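Local coordinates for protein amino acid amide racemase (Ochrobactrum anthropi, PDB 6GIO) that binds pyridoxal-5'-phosphate and has the fold of the class-III aminotransferase family, a group of enzymes built around this cofactor, at residues S130-F135 with Q198-F203; P168-F173 with V215-F220; S6-D11 with P25-G30. One frame throughout, in Å; residues are numbered along the deposited sequence.

Interaction 1: S130-F135 with Q198-F203; sequences SRIISF and QVAAVF
Arg-131 and Gln-198 meet side by side where the two strands begin, their guanidinium and amide planes only 7° apart. Gln-198 OE1 accepts from Arg-131 NE at 2.8 Å and from Arg-131 NH2 at 2.7 Å, the first on a lone pair; the two donors share this one oxygen at the guanidinium edge, in its plane, consistent with the amide lying nearly coplanar with it. The extended Arg-131 chain lays its CD along Gln-198 CB on the way.

Backbone bonds join 131-135 to 199-203 as parallel neighbours. Arg-131 N donates to Gln-198 O, and Ala-200 N to Arg-131 O. Further on, Ile-133 N reaches Ala-201 O at 3.0 Å and Phe-203 N reaches Ile-133 O at 2.8 Å, both nearly straight. Arg-131 pairs with Val-199 but Ile-133 with Val-202, so the second strand spends one residue more than the first; Ala-200 has helix-like torsions there, and Ala-201 N is buried without a partner in the model. Water 1 closes the far end, accepting from Phe-135 N and donating to Phe-203 O.

Apolar contacts line both faces. On that of Ile-133, Val-199 and Val-202, Ile-133 CD1 meets Val-199 CG1 at 3.6 Å, and helix 220-229 packs on Ile-133 and Val-202 through Cys-228. On the other, Ile-132 CG2 approaches Phe-203 CD1 at 3.8 Å, while helix 112-127 touches Ala-201 and Phe-203. This parallel pair, with helices on both faces, belongs to the mixed seven-stranded sheet at the core of the large domain of fold-type I pyridoxal-phosphate enzymes.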
ATOM      1  N   SER C 130       8.015 -16.857 -17.234  1.00 24.82           N
ATOM      2  CA  SER C 130       8.500 -15.509 -17.019  1.00 26.11           C
ATOM      3  C   SER C 130       7.768 -14.450 -17.821  1.00 25.28           C
ATOM      4  O   SER C 130       7.878 -13.252 -17.524  1.00 24.12           O
ATOM      5  CB  SER C 130      10.012 -15.481 -17.370  1.00 27.66           C
ATOM      6  OG  SER C 130      10.224 -15.934 -18.723  1.00 29.61           O
ATOM      7  N   ARG C 131       7.050 -14.882 -18.856  1.00 25.51           N
ATOM      8  CA  ARG C 131       6.401 -13.963 -19.775  1.00 25.28           C
ATOM      9  C   ARG C 131       4.960 -13.608 -19.350  1.00 24.11           C
ATOM     10  O   ARG C 131       4.241 -14.438 -18.752  1.00 21.51           O
ATOM     11  CB  ARG C 131       6.389 -14.548 -21.176  1.00 25.48           C
ATOM     12  CG  ARG C 131       7.775 -14.747 -21.771  1.00 26.45           C
ATOM     13  CD  ARG C 131       7.621 -15.295 -23.175  1.00 27.89           C
ATOM     14  NE  ARG C 131       8.828 -15.949 -23.700  1.00 27.76           N
ATOM     15  CZ  ARG C 131       9.759 -15.344 -24.426  1.00 27.02           C
ATOM     16  NH1 ARG C 131       9.685 -14.040 -24.718  1.00 25.00           N
ATOM     17  NH2 ARG C 131      10.792 -16.061 -24.852  1.00 27.36           N
ATOM     18  N   ILE C 132       4.572 -12.367 -19.670  1.00 21.28           N
ATOM     19  CA  ILE C 132       3.271 -11.821 -19.292  1.00 23.33           C
ATOM     20  C   ILE C 132       2.573 -11.170 -20.495  1.00 21.49           C
ATOM     21  O   ILE C 132       3.206 -10.442 -21.230  1.00 20.38           O
ATOM     22  CB  ILE C 132       3.408 -10.773 -18.139  1.00 25.30           C
ATOM     23  CG1 ILE C 132       3.878 -11.450 -16.843  1.00 25.45           C
ATOM     24  CG2 ILE C 132       2.081 -10.053 -17.897  1.00 25.15           C
ATOM     25  CD1 ILE C 132       2.957 -12.499 -16.267  1.00 25.09           C
ATOM     26  N   ILE C 133       1.270 -11.403 -20.663  1.00 22.71           N
ATOM     27  CA  ILE C 133       0.497 -10.723 -21.717  1.00 22.03           C
ATOM     28  C   ILE C 133      -0.286  -9.592 -21.057  1.00 21.93           C
ATOM     29  O   ILE C 133      -0.966  -9.795 -20.085  1.00 21.29           O
ATOM     30  CB  ILE C 133      -0.405 -11.679 -22.513  1.00 23.79           C
ATOM     31  CG1 ILE C 133       0.456 -12.768 -23.183  1.00 22.88           C
ATOM     32  CG2 ILE C 133      -1.202 -10.930 -23.597  1.00 24.47           C
ATOM     33  CD1 ILE C 133      -0.299 -14.037 -23.496  1.00 24.37           C
ATOM     34  N   SER C 134      -0.151  -8.409 -21.606  1.00 23.21           N
ATOM     35  CA  SER C 134      -0.893  -7.254 -21.155  1.00 26.70           C
ATOM     36  C   SER C 134      -1.432  -6.406 -22.358  1.00 25.69           C
ATOM     37  O   SER C 134      -1.167  -6.722 -23.518  1.00 25.92           O
ATOM     38  CB  SER C 134       0.048  -6.443 -20.302  1.00 29.42           C
ATOM     39  OG  SER C 134      -0.594  -5.323 -19.788  1.00 37.50           O
ATOM     40  N   PHE C 135      -2.189  -5.344 -22.083  1.00 22.65           N
ATOM     41  CA  PHE C 135      -2.745  -4.504 -23.142  1.00 23.26           C
ATOM     42  C   PHE C 135      -2.158  -3.117 -23.183  1.00 22.58           C
ATOM     43  O   PHE C 135      -1.911  -2.537 -22.153  1.00 20.82           O
ATOM     44  CB  PHE C 135      -4.280  -4.417 -23.047  1.00 24.36           C
ATOM     45  CG  PHE C 135      -4.926  -5.650 -23.571  1.00 26.23           C
ATOM     46  CD1 PHE C 135      -5.110  -5.809 -24.938  1.00 25.85           C
ATOM     47  CD2 PHE C 135      -5.183  -6.708 -22.739  1.00 26.99           C
ATOM     48  CE1 PHE C 135      -5.615  -6.997 -25.447  1.00 29.10           C
ATOM     49  CE2 PHE C 135      -5.677  -7.911 -23.248  1.00 30.57           C
ATOM     50  CZ  PHE C 135      -5.918  -8.038 -24.602  1.00 30.15           C
ATOM     51  N   GLN C 198       5.709 -20.359 -22.212  1.00 23.46           N
ATOM     52  CA  GLN C 198       6.599 -19.516 -21.399  1.00 23.29           C
ATOM     53  C   GLN C 198       5.840 -18.332 -20.770  1.00 22.88           C
ATOM     54  O   GLN C 198       6.433 -17.465 -20.105  1.00 21.81           O
ATOM     55  CB  GLN C 198       7.778 -19.017 -22.226  1.00 24.30           C
ATOM     56  CG  GLN C 198       8.731 -20.124 -22.660  1.00 25.16           C
ATOM     57  CD  GLN C 198       9.849 -19.636 -23.564  1.00 26.15           C
ATOM     58  OE1 GLN C 198       9.978 -18.447 -23.866  1.00 25.75           O
ATOM     59  NE2 GLN C 198      10.658 -20.568 -24.016  1.00 25.45           N
ATOM     60  N   VAL C 199       4.537 -18.304 -20.990  1.00 23.06           N
ATOM     61  CA  VAL C 199       3.705 -17.218 -20.521  1.00 24.12           C
ATOM     62  C   VAL C 199       2.971 -17.654 -19.266  1.00 22.61           C
ATOM     63  O   VAL C 199       2.152 -18.614 -19.301  1.00 20.32           O
ATOM     64  CB  VAL C 199       2.676 -16.779 -21.585  1.00 23.95           C
ATOM     65  CG1 VAL C 199       1.829 -15.634 -21.017  1.00 22.15           C
ATOM     66  CG2 VAL C 199       3.368 -16.370 -22.867  1.00 23.77           C
ATOM     67  N   ALA C 200       3.293 -16.964 -18.164  1.00 20.66           N
ATOM     68  CA  ALA C 200       2.674 -17.224 -16.854  1.00 21.03           C
ATOM     69  C   ALA C 200       1.167 -16.907 -16.866  1.00 22.86           C
ATOM     70  O   ALA C 200       0.331 -17.701 -16.409  1.00 20.83           O
ATOM     71  CB  ALA C 200       3.336 -16.361 -15.776  1.00 21.92           C
ATOM     72  N   ALA C 201       0.857 -15.712 -17.366  1.00 21.81           N
ATOM     73  CA  ALA C 201      -0.448 -15.124 -17.209  1.00 23.77           C
ATOM     74  C   ALA C 201      -0.757 -14.075 -18.250  1.00 22.60           C
ATOM     75  O   ALA C 201       0.156 -13.461 -18.812  1.00 23.97           O
ATOM     76  CB  ALA C 201      -0.503 -14.470 -15.852  1.00 23.98           C
ATOM     77  N   VAL C 202      -2.053 -13.832 -18.462  1.00 23.83           N
ATOM     78  CA  VAL C 202      -2.538 -12.701 -19.262  1.00 21.66           C
ATOM     79  C   VAL C 202      -3.318 -11.866 -18.306  1.00 22.29           C
ATOM     80  O   VAL C 202      -4.134 -12.415 -17.545  1.00 21.36           O
ATOM     81  CB  VAL C 202      -3.444 -13.126 -20.466  1.00 22.81           C
ATOM     82  CG1 VAL C 202      -4.503 -14.130 -20.064  1.00 22.85           C
ATOM     83  CG2 VAL C 202      -4.090 -11.922 -21.153  1.00 23.32           C
ATOM     84  N   PHE C 203      -3.069 -10.546 -18.351  1.00 21.35           N
ATOM     85  CA  PHE C 203      -3.797  -9.593 -17.529  1.00 21.28           C
ATOM     86  C   PHE C 203      -4.832  -8.837 -18.312  1.00 20.72           C
ATOM     87  O   PHE C 203      -4.499  -8.148 -19.308  1.00 21.21           O
ATOM     88  CB  PHE C 203      -2.857  -8.587 -16.910  1.00 21.80           C
ATOM     89  CG  PHE C 203      -2.149  -9.083 -15.677  1.00 22.75           C
ATOM     90  CD1 PHE C 203      -1.121 -10.000 -15.781  1.00 23.26           C
ATOM     91  CD2 PHE C 203      -2.480  -8.569 -14.408  1.00 21.59           C
ATOM     92  CE1 PHE C 203      -0.434 -10.437 -14.641  1.00 25.11           C
ATOM     93  CE2 PHE C 203      -1.808  -8.985 -13.283  1.00 22.45           C
ATOM     94  CZ  PHE C 203      -0.774  -9.921 -13.388  1.00 24.86           C
TER
HETATM   95  O   HOH W   1      -3.787  -5.501 -19.551  1.00 22.38           O

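Interaction 2: P168-F173 with V215-F220; sequences PYPDPF and VPPPAF
Pro-170 sets its pyrrolidine ring on one face of the Phe-220 ring: CG stands 3.5 Å from the centroid of that ring and 8° off its normal, a centred CH-pi contact. Pro-170 CD adds to it, 3.6 Å from Phe-220 CE2. The two side chains come from opposite directions; CG of Phe-220 is anti to its own backbone N (chi1 169°), which swings the ring out from the start of the helix toward Pro-170.

Proline meets proline next to this stack. Pro-170 CB lies 3.8 Å from Pro-217 CG, and the carbonyl oxygen of Pro-170 lies beside Pro-217 CD. That oxygen is buried with no polar partner in the model; Pro-216 and Pro-217, which it faces, have no N-H to offer. Tyr-169 crosses Pro-216 obliquely and brings its OH to 3.3 Å from Pro-216 CD, while the hydroxyl is hydrogen-bonded to Glu-205 O. At the outer end Pro-172 CD touches Val-215 O at 3.4 Å.

Local turns shape both chains. Asp-171 OD1 accepts from Phe-173 N at 2.9 Å, from above the carboxylate plane, and closes an Asx turn around Pro-172. Pro-217 to Phe-220 is a type II turn, closed by Phe-220 N to Pro-217 O at 3.2 Å, with Ala-219 at the N-cap of the following helix.

The contact thus joins the loop after strand 164-167 to the entry of helix 220-229. Phe-220 also packs on Ala-179, Val-182 and Leu-183 of helix 179-191, Tyr-169 meets Phe-135 of strand 131-135 edge-to-face, and strand 343-349 touches Phe-173 and Val-215.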
ATOM      1  N   PRO C 168      -2.717  -4.368 -28.731  1.00 24.20           N
ATOM      2  CA  PRO C 168      -3.777  -3.382 -28.758  1.00 24.26           C
ATOM      3  C   PRO C 168      -5.060  -3.903 -28.124  1.00 23.83           C
ATOM      4  O   PRO C 168      -5.406  -5.110 -28.231  1.00 21.81           O
ATOM      5  CB  PRO C 168      -3.975  -3.110 -30.263  1.00 25.08           C
ATOM      6  CG  PRO C 168      -2.737  -3.602 -30.935  1.00 25.51           C
ATOM      7  CD  PRO C 168      -2.307  -4.752 -30.098  1.00 25.59           C
ATOM      8  N   TYR C 169      -5.754  -3.010 -27.431  1.00 22.87           N
ATOM      9  CA  TYR C 169      -7.091  -3.333 -26.938  1.00 23.44           C
ATOM     10  C   TYR C 169      -8.122  -2.887 -28.003  1.00 22.90           C
ATOM     11  O   TYR C 169      -8.193  -1.720 -28.365  1.00 23.68           O
ATOM     12  CB  TYR C 169      -7.318  -2.677 -25.560  1.00 22.19           C
ATOM     13  CG  TYR C 169      -8.450  -3.199 -24.703  1.00 20.97           C
ATOM     14  CD1 TYR C 169      -9.743  -2.767 -24.894  1.00 21.68           C
ATOM     15  CD2 TYR C 169      -8.196  -4.073 -23.609  1.00 21.17           C
ATOM     16  CE1 TYR C 169     -10.778  -3.180 -24.046  1.00 22.00           C
ATOM     17  CE2 TYR C 169      -9.205  -4.482 -22.767  1.00 20.25           C
ATOM     18  CZ  TYR C 169     -10.506  -4.046 -22.996  1.00 21.04           C
ATOM     19  OH  TYR C 169     -11.535  -4.436 -22.156  1.00 20.36           O
ATOM     20  N   PRO C 170      -8.872  -3.833 -28.550  1.00 22.87           N
ATOM     21  CA  PRO C 170      -9.812  -3.492 -29.606  1.00 24.64           C
ATOM     22  C   PRO C 170     -10.874  -2.520 -29.148  1.00 26.43           C
ATOM     23  O   PRO C 170     -11.589  -2.798 -28.167  1.00 24.87           O
ATOM     24  CB  PRO C 170     -10.518  -4.807 -29.915  1.00 24.09           C
ATOM     25  CG  PRO C 170      -9.818  -5.859 -29.175  1.00 23.90           C
ATOM     26  CD  PRO C 170      -8.854  -5.272 -28.231  1.00 22.98           C
ATOM     27  N   ASP C 171     -10.990  -1.426 -29.885  1.00 25.67           N
ATOM     28  CA  ASP C 171     -11.744  -0.271 -29.475  1.00 25.97           C
ATOM     29  C   ASP C 171     -12.845   0.002 -30.523  1.00 25.67           C
ATOM     30  O   ASP C 171     -12.558   0.506 -31.596  1.00 26.67           O
ATOM     31  CB  ASP C 171     -10.780   0.893 -29.406  1.00 26.25           C
ATOM     32  CG  ASP C 171     -11.452   2.201 -29.054  1.00 27.90           C
ATOM     33  OD1 ASP C 171     -12.715   2.278 -28.969  1.00 28.62           O
ATOM     34  OD2 ASP C 171     -10.689   3.151 -28.857  1.00 31.40           O
ATOM     35  N   PRO C 172     -14.111  -0.309 -30.206  1.00 27.33           N
ATOM     36  CA  PRO C 172     -15.176  -0.062 -31.175  1.00 27.03           C
ATOM     37  C   PRO C 172     -15.293   1.399 -31.670  1.00 27.40           C
ATOM     38  O   PRO C 172     -15.733   1.592 -32.774  1.00 28.18           O
ATOM     39  CB  PRO C 172     -16.449  -0.465 -30.430  1.00 28.26           C
ATOM     40  CG  PRO C 172     -15.999  -1.296 -29.286  1.00 29.92           C
ATOM     41  CD  PRO C 172     -14.632  -0.814 -28.922  1.00 28.65           C
ATOM     42  N   PHE C 173     -14.904   2.393 -30.886  1.00 25.71           N
ATOM     43  CA  PHE C 173     -15.082   3.798 -31.273  1.00 24.96           C
ATOM     44  C   PHE C 173     -13.952   4.300 -32.181  1.00 27.05           C
ATOM     45  O   PHE C 173     -14.190   5.120 -33.037  1.00 26.23           O
ATOM     46  CB  PHE C 173     -15.200   4.683 -30.028  1.00 23.63           C
ATOM     47  CG  PHE C 173     -15.610   6.123 -30.322  1.00 23.20           C
ATOM     48  CD1 PHE C 173     -16.882   6.415 -30.783  1.00 22.28           C
ATOM     49  CD2 PHE C 173     -14.732   7.176 -30.102  1.00 23.24           C
ATOM     50  CE1 PHE C 173     -17.275   7.721 -31.016  1.00 23.23           C
ATOM     51  CE2 PHE C 173     -15.106   8.489 -30.331  1.00 22.95           C
ATOM     52  CZ  PHE C 173     -16.394   8.769 -30.799  1.00 24.41           C
ATOM     53  N   VAL C 215     -15.166  -0.403 -23.666  1.00 23.04           N
ATOM     54  CA  VAL C 215     -15.766  -1.717 -23.557  1.00 24.23           C
ATOM     55  C   VAL C 215     -15.371  -2.505 -24.794  1.00 28.00           C
ATOM     56  O   VAL C 215     -15.636  -2.082 -25.933  1.00 27.96           O
ATOM     57  CB  VAL C 215     -17.298  -1.682 -23.508  1.00 27.00           C
ATOM     58  CG1 VAL C 215     -17.891  -3.103 -23.345  1.00 28.59           C
ATOM     59  CG2 VAL C 215     -17.780  -0.796 -22.371  1.00 28.51           C
ATOM     60  N   PRO C 216     -14.765  -3.682 -24.592  1.00 27.71           N
ATOM     61  CA  PRO C 216     -14.369  -4.425 -25.761  1.00 27.99           C
ATOM     62  C   PRO C 216     -15.563  -4.865 -26.610  1.00 26.98           C
ATOM     63  O   PRO C 216     -16.689  -4.904 -26.092  1.00 24.82           O
ATOM     64  CB  PRO C 216     -13.651  -5.649 -25.174  1.00 28.79           C
ATOM     65  CG  PRO C 216     -14.340  -5.870 -23.875  1.00 29.16           C
ATOM     66  CD  PRO C 216     -14.609  -4.466 -23.360  1.00 29.33           C
ATOM     67  N   PRO C 217     -15.307  -5.229 -27.891  1.00 27.75           N
ATOM     68  CA  PRO C 217     -16.291  -5.873 -28.744  1.00 28.72           C
ATOM     69  C   PRO C 217     -16.711  -7.192 -28.131  1.00 27.41           C
ATOM     70  O   PRO C 217     -15.885  -7.881 -27.570  1.00 27.26           O
ATOM     71  CB  PRO C 217     -15.529  -6.164 -30.051  1.00 30.06           C
ATOM     72  CG  PRO C 217     -14.213  -5.481 -29.938  1.00 29.42           C
ATOM     73  CD  PRO C 217     -13.961  -5.290 -28.482  1.00 29.25           C
ATOM     74  N   PRO C 218     -17.994  -7.521 -28.206  1.00 27.62           N
ATOM     75  CA  PRO C 218     -18.513  -8.741 -27.608  1.00 28.61           C
ATOM     76  C   PRO C 218     -17.739  -9.963 -28.017  1.00 26.18           C
ATOM     77  O   PRO C 218     -17.363 -10.075 -29.156  1.00 26.84           O
ATOM     78  CB  PRO C 218     -19.938  -8.839 -28.184  1.00 30.06           C
ATOM     79  CG  PRO C 218     -20.307  -7.416 -28.429  1.00 30.22           C
ATOM     80  CD  PRO C 218     -19.048  -6.756 -28.912  1.00 28.60           C
ATOM     81  N   ALA C 219     -17.504 -10.856 -27.067  1.00 27.81           N
ATOM     82  CA  ALA C 219     -16.903 -12.176 -27.298  1.00 27.33           C
ATOM     83  C   ALA C 219     -15.378 -12.119 -27.390  1.00 26.91           C
ATOM     84  O   ALA C 219     -14.749 -13.156 -27.295  1.00 27.88           O
ATOM     85  CB  ALA C 219     -17.489 -12.859 -28.536  1.00 28.52           C
ATOM     86  N   PHE C 220     -14.787 -10.935 -27.556  1.00 23.84           N
ATOM     87  CA  PHE C 220     -13.361 -10.832 -27.647  1.00 25.04           C
ATOM     88  C   PHE C 220     -12.595 -11.388 -26.427  1.00 24.29           C
ATOM     89  O   PHE C 220     -11.693 -12.210 -26.599  1.00 24.84           O
ATOM     90  CB  PHE C 220     -12.911  -9.384 -27.912  1.00 25.45           C
ATOM     91  CG  PHE C 220     -11.414  -9.196 -27.751  1.00 25.47           C
ATOM     92  CD1 PHE C 220     -10.524  -9.721 -28.691  1.00 25.39           C
ATOM     93  CD2 PHE C 220     -10.900  -8.497 -26.674  1.00 24.71           C
ATOM     94  CE1 PHE C 220      -9.148  -9.570 -28.536  1.00 25.39           C
ATOM     95  CE2 PHE C 220      -9.540  -8.331 -26.509  1.00 24.19           C
ATOM     96  CZ  PHE C 220      -8.659  -8.869 -27.438  1.00 25.14           C
TER

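Interaction 3: S6-D11 with P25-G30; sequences SLRERD and PLSLIG
Leu-7 and Arg-8, in the first turn of helix 7-14, carry the contact with 25-30 through van der Waals touches. With CG anti to the backbone N (chi1 -178°), Leu-7 sends CD2 across segment 25-30 to 3.2 Å from Leu-28 O, and the same methyl is 4.1 Å from Ser-27 CB. Arg-8 runs fully extended alongside Pro-25, pointing the same way, and lays one face of its guanidinium on Pro-25 CB, which stands 3.5 Å above the plane toward the rim of the group. Nearer the backbone, Arg-8 CB rests 3.4 Å from Ser-27 OG.

Within the segments, hydrogen bonds hold the local shape. Ser-27 OG donates to Pro-25 O at 2.8 Å, tilted 29° from the carbonyl plane, a bond that turns the hydroxyl back onto its own segment. Ser-6 and Glu-9 form a capping box: Glu-9 N donates to Ser-6 OG at 3.0 Å, and Ser-6 N to Glu-9 OE1 at 3.2 Å. Leu-7 N donates outside the contact, to Glu-39 OE1.

Charged groups of the same helix have partners beyond the contact. Arg-10 makes salt bridges to Glu-85 and Glu-92 of the second subunit, and Asp-11 to Arg-20 and Arg-22 of its own chain. A classic beta bulge follows at Ile-29 and Gly-30, opposite Ile-37. The arrangement is a capped N-terminal helix laid against the start of strand 28-32, at one edge, within this chain, of a mixed sheet; backbone bonds from Leu-28 to the second subunit place it at the dimer interface.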
ATOM      1  N   SER C   6      -5.412  29.244   2.314  1.00 31.15           N
ATOM      2  CA  SER C   6      -6.349  28.231   1.907  1.00 29.79           C
ATOM      3  C   SER C   6      -5.712  26.835   2.069  1.00 27.14           C
ATOM      4  O   SER C   6      -4.491  26.703   2.077  1.00 26.21           O
ATOM      5  CB  SER C   6      -6.744  28.480   0.460  1.00 28.08           C
ATOM      6  OG  SER C   6      -5.648  28.240  -0.407  1.00 28.07           O
ATOM      7  N   LEU C   7      -6.548  25.819   2.212  1.00 26.28           N
ATOM      8  CA  LEU C   7      -6.097  24.421   2.174  1.00 27.42           C
ATOM      9  C   LEU C   7      -5.354  24.141   0.871  1.00 28.86           C
ATOM     10  O   LEU C   7      -4.301  23.493   0.878  1.00 26.93           O
ATOM     11  CB  LEU C   7      -7.295  23.475   2.292  1.00 26.43           C
ATOM     12  CG  LEU C   7      -7.042  21.961   2.330  1.00 26.08           C
ATOM     13  CD1 LEU C   7      -6.015  21.595   3.381  1.00 27.80           C
ATOM     14  CD2 LEU C   7      -8.336  21.232   2.572  1.00 25.61           C
ATOM     15  N   ARG C   8      -5.887  24.637  -0.253  1.00 29.30           N
ATOM     16  CA  ARG C   8      -5.190  24.504  -1.540  1.00 32.44           C
ATOM     17  C   ARG C   8      -3.743  25.032  -1.503  1.00 30.23           C
ATOM     18  O   ARG C   8      -2.812  24.388  -2.001  1.00 25.72           O
ATOM     19  CB  ARG C   8      -5.970  25.225  -2.630  1.00 37.75           C
ATOM     20  CG  ARG C   8      -5.316  25.108  -3.990  1.00 42.05           C
ATOM     21  CD  ARG C   8      -6.196  25.748  -5.034  1.00 45.52           C
ATOM     22  NE  ARG C   8      -5.646  25.559  -6.366  1.00 47.83           N
ATOM     23  CZ  ARG C   8      -5.865  26.365  -7.397  1.00 52.20           C
ATOM     24  NH1 ARG C   8      -6.609  27.461  -7.266  1.00 55.10           N
ATOM     25  NH2 ARG C   8      -5.312  26.088  -8.570  1.00 58.88           N
ATOM     26  N   GLU C   9      -3.562  26.194  -0.875  1.00 28.70           N
ATOM     27  CA  GLU C   9      -2.268  26.821  -0.779  1.00 30.56           C
ATOM     28  C   GLU C   9      -1.371  26.073   0.196  1.00 25.79           C
ATOM     29  O   GLU C   9      -0.204  25.878  -0.045  1.00 24.40           O
ATOM     30  CB  GLU C   9      -2.422  28.312  -0.358  1.00 35.41           C
ATOM     31  CG  GLU C   9      -2.945  29.206  -1.489  1.00 43.29           C
ATOM     32  CD  GLU C   9      -3.293  30.643  -1.057  1.00 48.72           C
ATOM     33  OE1 GLU C   9      -3.922  30.866   0.026  1.00 49.64           O
ATOM     34  OE2 GLU C   9      -2.935  31.559  -1.824  1.00 48.51           O
ATOM     35  N   ARG C  10      -1.926  25.667   1.322  1.00 26.09           N
ATOM     36  CA  ARG C  10      -1.172  24.861   2.256  1.00 26.21           C
ATOM     37  C   ARG C  10      -0.695  23.549   1.581  1.00 25.41           C
ATOM     38  O   ARG C  10       0.440  23.102   1.820  1.00 24.79           O
ATOM     39  CB  ARG C  10      -2.007  24.579   3.482  1.00 24.89           C
ATOM     40  CG  ARG C  10      -2.083  25.779   4.423  1.00 26.32           C
ATOM     41  CD  ARG C  10      -3.214  25.613   5.426  1.00 26.13           C
ATOM     42  NE  ARG C  10      -3.032  24.426   6.236  1.00 26.05           N
ATOM     43  CZ  ARG C  10      -4.024  23.667   6.718  1.00 27.65           C
ATOM     44  NH1 ARG C  10      -5.293  23.973   6.466  1.00 27.42           N
ATOM     45  NH2 ARG C  10      -3.748  22.585   7.458  1.00 27.47           N
ATOM     46  N   ASP C  11      -1.546  22.976   0.736  1.00 23.10           N
ATOM     47  CA  ASP C  11      -1.235  21.733   0.016  1.00 24.45           C
ATOM     48  C   ASP C  11      -0.048  21.971  -0.896  1.00 25.74           C
ATOM     49  O   ASP C  11       0.861  21.129  -0.971  1.00 24.32           O
ATOM     50  CB  ASP C  11      -2.460  21.234  -0.763  1.00 24.20           C
ATOM     51  CG  ASP C  11      -2.167  19.985  -1.612  1.00 25.58           C
ATOM     52  OD1 ASP C  11      -1.611  20.163  -2.717  1.00 23.48           O
ATOM     53  OD2 ASP C  11      -2.501  18.843  -1.191  1.00 25.20           O
ATOM     54  N   PRO C  25      -9.427  22.999  -8.571  1.00 27.48           N
ATOM     55  CA  PRO C  25      -8.981  23.499  -7.251  1.00 28.32           C
ATOM     56  C   PRO C  25      -9.638  22.849  -6.003  1.00 26.61           C
ATOM     57  O   PRO C  25      -9.283  23.210  -4.878  1.00 24.34           O
ATOM     58  CB  PRO C  25      -9.373  25.001  -7.272  1.00 27.37           C
ATOM     59  CG  PRO C  25      -9.748  25.310  -8.702  1.00 28.62           C
ATOM     60  CD  PRO C  25     -10.210  24.000  -9.317  1.00 28.31           C
ATOM     61  N   LEU C  26     -10.601  21.950  -6.194  1.00 27.47           N
ATOM     62  CA  LEU C  26     -11.382  21.420  -5.083  1.00 26.47           C
ATOM     63  C   LEU C  26     -10.469  20.864  -3.976  1.00 25.97           C
ATOM     64  O   LEU C  26      -9.627  20.003  -4.217  1.00 26.84           O
ATOM     65  CB  LEU C  26     -12.326  20.331  -5.574  1.00 27.91           C
ATOM     66  CG  LEU C  26     -13.252  19.664  -4.529  1.00 25.48           C
ATOM     67  CD1 LEU C  26     -14.124  20.716  -3.847  1.00 26.66           C
ATOM     68  CD2 LEU C  26     -14.064  18.567  -5.202  1.00 24.22           C
ATOM     69  N   SER C  27     -10.659  21.403  -2.784  1.00 25.72           N
ATOM     70  CA  SER C  27      -9.851  21.128  -1.603  1.00 28.23           C
ATOM     71  C   SER C  27     -10.870  20.894  -0.491  1.00 26.77           C
ATOM     72  O   SER C  27     -11.767  21.723  -0.287  1.00 27.96           O
ATOM     73  CB  SER C  27      -8.910  22.326  -1.327  1.00 29.17           C
ATOM     74  OG  SER C  27      -8.096  22.528  -2.477  1.00 29.00           O
ATOM     75  N   LEU C  28     -10.741  19.765   0.211  1.00 26.10           N
ATOM     76  CA  LEU C  28     -11.836  19.196   1.015  1.00 24.03           C
ATOM     77  C   LEU C  28     -11.688  19.278   2.523  1.00 22.82           C
ATOM     78  O   LEU C  28     -10.628  19.040   3.066  1.00 22.28           O
ATOM     79  CB  LEU C  28     -12.063  17.711   0.644  1.00 23.74           C
ATOM     80  CG  LEU C  28     -12.388  17.396  -0.821  1.00 24.38           C
ATOM     81  CD1 LEU C  28     -12.391  15.874  -1.059  1.00 24.72           C
ATOM     82  CD2 LEU C  28     -13.719  18.017  -1.237  1.00 24.92           C
ATOM     83  N   ILE C  29     -12.795  19.559   3.203  1.00 24.82           N
ATOM     84  CA  ILE C  29     -12.848  19.456   4.670  1.00 25.84           C
ATOM     85  C   ILE C  29     -13.833  18.397   5.180  1.00 24.76           C
ATOM     86  O   ILE C  29     -13.836  18.055   6.369  1.00 25.72           O
ATOM     87  CB  ILE C  29     -13.196  20.806   5.330  1.00 25.14           C
ATOM     88  CG1 ILE C  29     -14.603  21.255   4.940  1.00 26.55           C
ATOM     89  CG2 ILE C  29     -12.163  21.858   4.961  1.00 28.22           C
ATOM     90  CD1 ILE C  29     -15.079  22.460   5.740  1.00 26.74           C
ATOM     91  N   GLY C  30     -14.702  17.907   4.322  1.00 25.36           N
ATOM     92  CA  GLY C  30     -15.612  16.864   4.743  1.00 26.44           C
ATOM     93  C   GLY C  30     -16.324  16.236   3.580  1.00 25.67           C
ATOM     94  O   GLY C  30     -15.927  16.425   2.425  1.00 25.87           O
TER

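How the interactions relate
Interactions 1 and 2 form one continuous region. Their centres are 19 Å apart and their segments alternate along the chain; Phe-135 joins them, its CE1 lying 3.4 Å from Pro-168 O and its CZ 4.0 Å from Phe-220 CZ. Neither touches the bound pyridoxal-5'-phosphate: the side chain of Phe-203 in interaction 1 is about 8 Å from it and meets the pocket residue His-140, and that of Tyr-169 in interaction 2 is about 10 Å away. Interaction 3 stands apart, beyond the chain's centre, with its nearest atoms about 30 Å from interaction 1 and about 26 Å from interaction 2. It alone of the three touches the second subunit; the other two are made within one chain.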